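Local coordinates for putative transcriptional regulator MarR (Geobacillus stearothermophilus, PDB 2RDP), which probably binds DNA as a dimer through a winged-helix domain and regulates transcription, as other MarR family proteins do, at residues E33-N37 and Y38-P42; Q44-A47 and L48-L51. All coordinates share one frame; numbering follows the deposited sequence.

Overall arrangement
Both contacts are local and follow each other along the chain. Interaction 1 is the turn that leaves helix 10-35 and leads into helix 42-54. It is partly buried and lies farther from the centre of the chain. Interaction 2 is two successive turns of helix 42-54, and it is buried nearer the centre. Their chemistry differs accordingly. In interaction 1 three backbone carbonyls bind a sodium ion, whereas in interaction 2 those of residues 44-47 accept helical N-H groups. The two also touch: Leu-35 and Ile-40 pack on Phe-45, and Ile-40 on Leu-48. Both rest on helix 104-124, but only residues 44-51 reach the second subunit.

Interaction 1: residues E33-N37 and Y38-P42; sequences EILTN and YPITP. With NA (sodium ion), chain B.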
ATOM      1  N   GLU A  33       1.653  -2.670  12.136  1.00 54.95           N
ATOM      2  CA  GLU A  33       1.377  -3.216  13.421  1.00 54.98           C
ATOM      3  C   GLU A  33       2.208  -4.472  13.641  1.00 54.34           C
ATOM      4  O   GLU A  33       2.823  -4.628  14.686  1.00 54.12           O
ATOM      5  CB  GLU A  33      -0.116  -3.513  13.530  1.00 55.65           C
ATOM      6  CG  GLU A  33      -0.889  -2.229  13.712  1.00 60.85           C
ATOM      7  CD  GLU A  33      -2.406  -2.353  13.666  1.00 67.82           C
ATOM      8  OE1 GLU A  33      -2.937  -3.467  13.402  1.00 71.95           O
ATOM      9  OE2 GLU A  33      -3.070  -1.297  13.875  1.00 69.68           O
ATOM     10  N   ILE A  34       2.247  -5.345  12.641  1.00 53.42           N
ATOM     11  CA  ILE A  34       3.035  -6.568  12.721  1.00 52.99           C
ATOM     12  C   ILE A  34       4.516  -6.246  12.926  1.00 52.39           C
ATOM     13  O   ILE A  34       5.179  -6.887  13.694  1.00 50.72           O
ATOM     14  CB  ILE A  34       2.796  -7.480  11.451  1.00 53.00           C
ATOM     15  CG1 ILE A  34       1.454  -8.204  11.575  1.00 50.56           C
ATOM     16  CG2 ILE A  34       3.949  -8.454  11.212  1.00 52.14           C
ATOM     17  CD1 ILE A  34       0.952  -8.740  10.232  1.00 52.43           C
ATOM     18  N   LEU A  35       5.025  -5.240  12.223  1.00 53.97           N
ATOM     19  CA  LEU A  35       6.446  -4.922  12.309  1.00 54.21           C
ATOM     20  C   LEU A  35       6.862  -4.239  13.580  1.00 54.69           C
ATOM     21  O   LEU A  35       8.067  -4.126  13.831  1.00 55.07           O
ATOM     22  CB  LEU A  35       6.913  -4.115  11.133  1.00 54.51           C
ATOM     23  CG  LEU A  35       7.254  -4.841   9.841  1.00 56.27           C
ATOM     24  CD1 LEU A  35       7.682  -3.710   8.894  1.00 58.24           C
ATOM     25  CD2 LEU A  35       8.348  -5.845   9.980  1.00 55.15           C
ATOM     26  N   THR A  36       5.908  -3.790  14.400  1.00 54.73           N
ATOM     27  CA  THR A  36       6.274  -3.269  15.708  1.00 54.57           C
ATOM     28  C   THR A  36       6.951  -4.321  16.590  1.00 55.40           C
ATOM     29  O   THR A  36       7.661  -3.966  17.513  1.00 56.17           O
ATOM     30  CB  THR A  36       5.096  -2.605  16.477  1.00 54.73           C
ATOM     31  OG1 THR A  36       4.058  -3.556  16.723  1.00 54.02           O
ATOM     32  CG2 THR A  36       4.541  -1.426  15.716  1.00 54.44           C
ATOM     33  N   ASN A  37       6.747  -5.607  16.331  1.00 55.98           N
ATOM     34  CA  ASN A  37       7.428  -6.617  17.131  1.00 56.66           C
ATOM     35  C   ASN A  37       8.754  -7.125  16.551  1.00 56.55           C
ATOM     36  O   ASN A  37       9.299  -8.109  17.041  1.00 56.39           O
ATOM     37  CB  ASN A  37       6.490  -7.784  17.451  1.00 57.73           C
ATOM     38  CG  ASN A  37       5.181  -7.328  18.104  1.00 60.43           C
ATOM     39  OD1 ASN A  37       5.172  -6.665  19.147  1.00 60.49           O
ATOM     40  ND2 ASN A  37       4.064  -7.669  17.468  1.00 64.03           N
ATOM     41  N   TYR A  38       9.273  -6.448  15.523  1.00 56.47           N
ATOM     42  CA  TYR A  38      10.479  -6.886  14.830  1.00 56.16           C
ATOM     43  C   TYR A  38      11.474  -5.767  14.709  1.00 56.66           C
ATOM     44  O   TYR A  38      11.073  -4.612  14.536  1.00 57.19           O
ATOM     45  CB  TYR A  38      10.128  -7.472  13.452  1.00 55.82           C
ATOM     46  CG  TYR A  38       9.255  -8.691  13.627  1.00 55.91           C
ATOM     47  CD1 TYR A  38       9.804  -9.931  13.978  1.00 52.94           C
ATOM     48  CD2 TYR A  38       7.871  -8.583  13.530  1.00 55.59           C
ATOM     49  CE1 TYR A  38       8.987 -11.030  14.198  1.00 55.92           C
ATOM     50  CE2 TYR A  38       7.053  -9.672  13.740  1.00 57.15           C
ATOM     51  CZ  TYR A  38       7.605 -10.886  14.066  1.00 57.05           C
ATOM     52  OH  TYR A  38       6.752 -11.933  14.255  1.00 58.59           O
ATOM     53  N   PRO A  39      12.783  -6.097  14.785  1.00 57.03           N
ATOM     54  CA  PRO A  39      13.777  -5.028  14.748  1.00 57.42           C
ATOM     55  C   PRO A  39      14.086  -4.478  13.346  1.00 57.73           C
ATOM     56  O   PRO A  39      15.163  -3.953  13.137  1.00 59.06           O
ATOM     57  CB  PRO A  39      15.017  -5.681  15.404  1.00 57.32           C
ATOM     58  CG  PRO A  39      14.888  -7.130  15.052  1.00 56.62           C
ATOM     59  CD  PRO A  39      13.411  -7.432  14.934  1.00 56.82           C
ATOM     60  N   ILE A  40      13.157  -4.573  12.400  1.00 57.74           N
ATOM     61  CA  ILE A  40      13.346  -3.937  11.091  1.00 57.24           C
ATOM     62  C   ILE A  40      12.275  -2.890  10.842  1.00 57.24           C
ATOM     63  O   ILE A  40      11.253  -2.851  11.555  1.00 57.44           O
ATOM     64  CB  ILE A  40      13.343  -4.963   9.945  1.00 57.77           C
ATOM     65  CG1 ILE A  40      12.036  -5.772   9.947  1.00 56.62           C
ATOM     66  CG2 ILE A  40      14.597  -5.869  10.054  1.00 57.24           C
ATOM     67  CD1 ILE A  40      11.849  -6.654   8.750  1.00 56.01           C
ATOM     68  N   THR A  41      12.517  -2.035   9.861  1.00 56.80           N
ATOM     69  CA  THR A  41      11.572  -1.003   9.488  1.00 57.04           C
ATOM     70  C   THR A  41      10.823  -1.456   8.224  1.00 57.61           C
ATOM     71  O   THR A  41      11.218  -2.451   7.594  1.00 58.11           O
ATOM     72  CB  THR A  41      12.282   0.369   9.281  1.00 56.86           C
ATOM     73  OG1 THR A  41      13.086   0.337   8.097  1.00 58.11           O
ATOM     74  CG2 THR A  41      13.164   0.678  10.474  1.00 56.04           C
ATOM     75  N   PRO A  42       9.732  -0.748   7.841  1.00 57.59           N
ATOM     76  CA  PRO A  42       9.030  -1.129   6.612  1.00 57.40           C
ATOM     77  C   PRO A  42       9.865  -1.211   5.320  1.00 56.61           C
ATOM     78  O   PRO A  42       9.687  -2.172   4.578  1.00 57.48           O
ATOM     79  CB  PRO A  42       7.925  -0.079   6.492  1.00 57.37           C
ATOM     80  CG  PRO A  42       7.711   0.375   7.843  1.00 58.31           C
ATOM     81  CD  PRO A  42       9.048   0.363   8.524  1.00 57.37           C
TER
HETATM   82 NA    NA B 148       9.956  -2.403  13.891  1.00 35.28          NA
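The carbonyl oxygen of Leu-35 is gripped twice. It binds the sodium ion at 2.6 Å and accepts the N-H of Tyr-38, with N to O 3.1 Å. That N-H comes from above the carbonyl plane and closes the type I turn from Leu-35 to Tyr-38. Tyr-38 O and Ile-40 O bind the same ion, at 2.6 and 2.7 Å. Leu-35 O and Tyr-38 O lie only 3.1 Å apart, and the shared cation probably offsets their repulsion.

Side chains pack around the turn. Leu-35 forks between two partners: CD2 meets Ile-40 CG1 at 3.7 Å, and CD1 touches Pro-42 CA. Tyr-38 CG stands anti to its own carbonyl carbon (chi1 -62°), which swings the ring back alongside Ile-34. The ring edge then meets Ile-34 O, with CD2 3.2 Å from it, and Asn-37 O lies over one face. Val-113 of helix 104-124 touches both Leu-35 and Tyr-38. Backbone oxygens thus supply the protein's ligands to the ion, and apolar side chains fasten the turn to the fold. The sodium probably steadies the link between helix 10-35 and helix 42-54.

Interaction 2: residues Q44-A47 and L48-L51; sequences QFVA and LQWL
Val-46 and Trp-50 lie side by side on one flank of helix 42-54, pointing the same way. Val-46 CG1 reaches the pyrrole part of the indole, 3.7 Å from Trp-50 CD1 and equally near NE1. It gets there because CG1 is anti to the Val-46 nitrogen, which turns this methyl along the helix toward Trp-50. Trp-50 CD1 also sits 3.2 Å from Val-46 O, the oxygen that accepts the backbone N-H of Trp-50.

Gln-49 bends at its second torsion (chi2 -100°) and folds over the indole. Its NE2 stands 4.0 Å above the ring plane, over the centre. The same amide nitrogen is hydrogen-bonded to Glu-53, one helical turn on. Tyr-22 of the second subunit meets the Trp-50 ring with the planes at about 60°. Replacing Trp-50 with an alanine is likely to leave Val-46 CG1 and that tyrosine without their aromatic partner, and the Gln-49 amide without the ring it lies over.

On another side, Leu-48 packs back on the helix, its CG 3.2 Å from Gln-44 O. It also reaches Ile-110 of helix 104-124. Phe-45 packs on that helix too, while Ala-47 touches Met-66 and Met-80.

Four i to i+4 backbone bonds run beneath these side chains. The straightest joins Gln-49 N to Phe-45 O, at 2.9 Å and 172°. The helix thus satisfies its own buried backbone. Its side chains pack against helices 59-66 and 70-82, consistent with the core of a MarR winged-helix domain, against helix 104-124 and, through Phe-45, Gln-49 and Trp-50, against the second subunit.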
ATOM      1  N   GLN A  44      13.068  -1.845   5.107  1.00 53.74           N
ATOM      2  CA  GLN A  44      13.927  -2.992   5.294  1.00 54.14           C
ATOM      3  C   GLN A  44      13.151  -4.294   5.051  1.00 54.67           C
ATOM      4  O   GLN A  44      13.647  -5.189   4.361  1.00 54.64           O
ATOM      5  CB  GLN A  44      14.607  -2.976   6.663  1.00 53.83           C
ATOM      6  CG  GLN A  44      15.564  -1.810   6.846  1.00 54.75           C
ATOM      7  CD  GLN A  44      16.015  -1.644   8.308  1.00 58.97           C
ATOM      8  OE1 GLN A  44      15.479  -2.265   9.215  1.00 59.03           O
ATOM      9  NE2 GLN A  44      17.011  -0.803   8.523  1.00 59.49           N
ATOM     10  N   PHE A  45      11.924  -4.392   5.575  1.00 55.51           N
ATOM     11  CA  PHE A  45      11.028  -5.479   5.164  1.00 55.62           C
ATOM     12  C   PHE A  45      10.965  -5.651   3.622  1.00 55.65           C
ATOM     13  O   PHE A  45      11.271  -6.733   3.100  1.00 55.87           O
ATOM     14  CB  PHE A  45       9.630  -5.358   5.801  1.00 55.60           C
ATOM     15  CG  PHE A  45       8.661  -6.379   5.284  1.00 55.70           C
ATOM     16  CD1 PHE A  45       8.694  -7.687   5.750  1.00 55.15           C
ATOM     17  CD2 PHE A  45       7.758  -6.045   4.277  1.00 58.30           C
ATOM     18  CE1 PHE A  45       7.837  -8.653   5.236  1.00 53.98           C
ATOM     19  CE2 PHE A  45       6.862  -7.013   3.767  1.00 58.65           C
ATOM     20  CZ  PHE A  45       6.915  -8.323   4.271  1.00 54.90           C
ATOM     21  N   VAL A  46      10.627  -4.584   2.895  1.00 55.76           N
ATOM     22  CA  VAL A  46      10.545  -4.664   1.431  1.00 55.43           C
ATOM     23  C   VAL A  46      11.866  -5.149   0.808  1.00 55.40           C
ATOM     24  O   VAL A  46      11.872  -6.057  -0.034  1.00 55.27           O
ATOM     25  CB  VAL A  46      10.106  -3.319   0.821  1.00 55.97           C
ATOM     26  CG1 VAL A  46      10.098  -3.372  -0.697  1.00 55.91           C
ATOM     27  CG2 VAL A  46       8.692  -2.915   1.351  1.00 57.73           C
ATOM     28  N   ALA A  47      12.986  -4.535   1.229  1.00 54.47           N
ATOM     29  CA  ALA A  47      14.297  -4.888   0.720  1.00 53.22           C
ATOM     30  C   ALA A  47      14.597  -6.376   0.947  1.00 53.47           C
ATOM     31  O   ALA A  47      14.977  -7.087   0.004  1.00 53.67           O
ATOM     32  CB  ALA A  47      15.372  -4.001   1.356  1.00 52.16           C
ATOM     33  N   LEU A  48      14.431  -6.831   2.192  1.00 54.26           N
ATOM     34  CA  LEU A  48      14.679  -8.218   2.595  1.00 55.78           C
ATOM     35  C   LEU A  48      13.803  -9.242   1.871  1.00 56.98           C
ATOM     36  O   LEU A  48      14.288 -10.284   1.434  1.00 58.11           O
ATOM     37  CB  LEU A  48      14.530  -8.373   4.107  1.00 55.58           C
ATOM     38  CG  LEU A  48      15.551  -7.661   5.015  1.00 56.06           C
ATOM     39  CD1 LEU A  48      15.101  -7.704   6.456  1.00 54.35           C
ATOM     40  CD2 LEU A  48      16.924  -8.252   4.871  1.00 51.63           C
ATOM     41  N   GLN A  49      12.516  -8.955   1.769  1.00 58.14           N
ATOM     42  CA  GLN A  49      11.601  -9.779   1.006  1.00 59.96           C
ATOM     43  C   GLN A  49      12.016  -9.902  -0.486  1.00 59.09           C
ATOM     44  O   GLN A  49      11.871 -10.959  -1.061  1.00 58.96           O
ATOM     45  CB  GLN A  49      10.178  -9.233   1.193  1.00 61.76           C
ATOM     46  CG  GLN A  49       9.163  -9.619   0.099  1.00 69.31           C
ATOM     47  CD  GLN A  49       8.890  -8.522  -0.963  1.00 74.61           C
ATOM     48  OE1 GLN A  49       8.862  -7.324  -0.647  1.00 76.05           O
ATOM     49  NE2 GLN A  49       8.660  -8.954  -2.227  1.00 74.92           N
ATOM     50  N   TRP A  50      12.540  -8.834  -1.100  1.00 58.20           N
ATOM     51  CA  TRP A  50      13.042  -8.905  -2.486  1.00 57.21           C
ATOM     52  C   TRP A  50      14.242  -9.841  -2.597  1.00 57.35           C
ATOM     53  O   TRP A  50      14.345 -10.613  -3.536  1.00 57.91           O
ATOM     54  CB  TRP A  50      13.412  -7.512  -3.049  1.00 56.45           C
ATOM     55  CG  TRP A  50      12.257  -6.746  -3.580  1.00 54.57           C
ATOM     56  CD1 TRP A  50      11.797  -5.529  -3.141  1.00 54.65           C
ATOM     57  CD2 TRP A  50      11.377  -7.147  -4.631  1.00 55.05           C
ATOM     58  NE1 TRP A  50      10.694  -5.149  -3.852  1.00 51.60           N
ATOM     59  CE2 TRP A  50      10.407  -6.122  -4.776  1.00 55.01           C
ATOM     60  CE3 TRP A  50      11.306  -8.279  -5.471  1.00 54.88           C
ATOM     61  CZ2 TRP A  50       9.367  -6.196  -5.727  1.00 55.92           C
ATOM     62  CZ3 TRP A  50      10.283  -8.345  -6.424  1.00 56.04           C
ATOM     63  CH2 TRP A  50       9.333  -7.303  -6.549  1.00 55.84           C
ATOM     64  N   LEU A  51      15.150  -9.769  -1.635  1.00 57.45           N
ATOM     65  CA  LEU A  51      16.304 -10.649  -1.598  1.00 58.12           C
ATOM     66  C   LEU A  51      15.916 -12.109  -1.348  1.00 59.26           C
ATOM     67  O   LEU A  51      16.503 -13.023  -1.931  1.00 59.08           O
ATOM     68  CB  LEU A  51      17.284 -10.178  -0.521  1.00 58.07           C
ATOM     69  CG  LEU A  51      18.016  -8.858  -0.794  1.00 56.61           C
ATOM     70  CD1 LEU A  51      18.660  -8.366   0.478  1.00 54.49           C
ATOM     71  CD2 LEU A  51      19.029  -9.029  -1.902  1.00 55.11           C
TER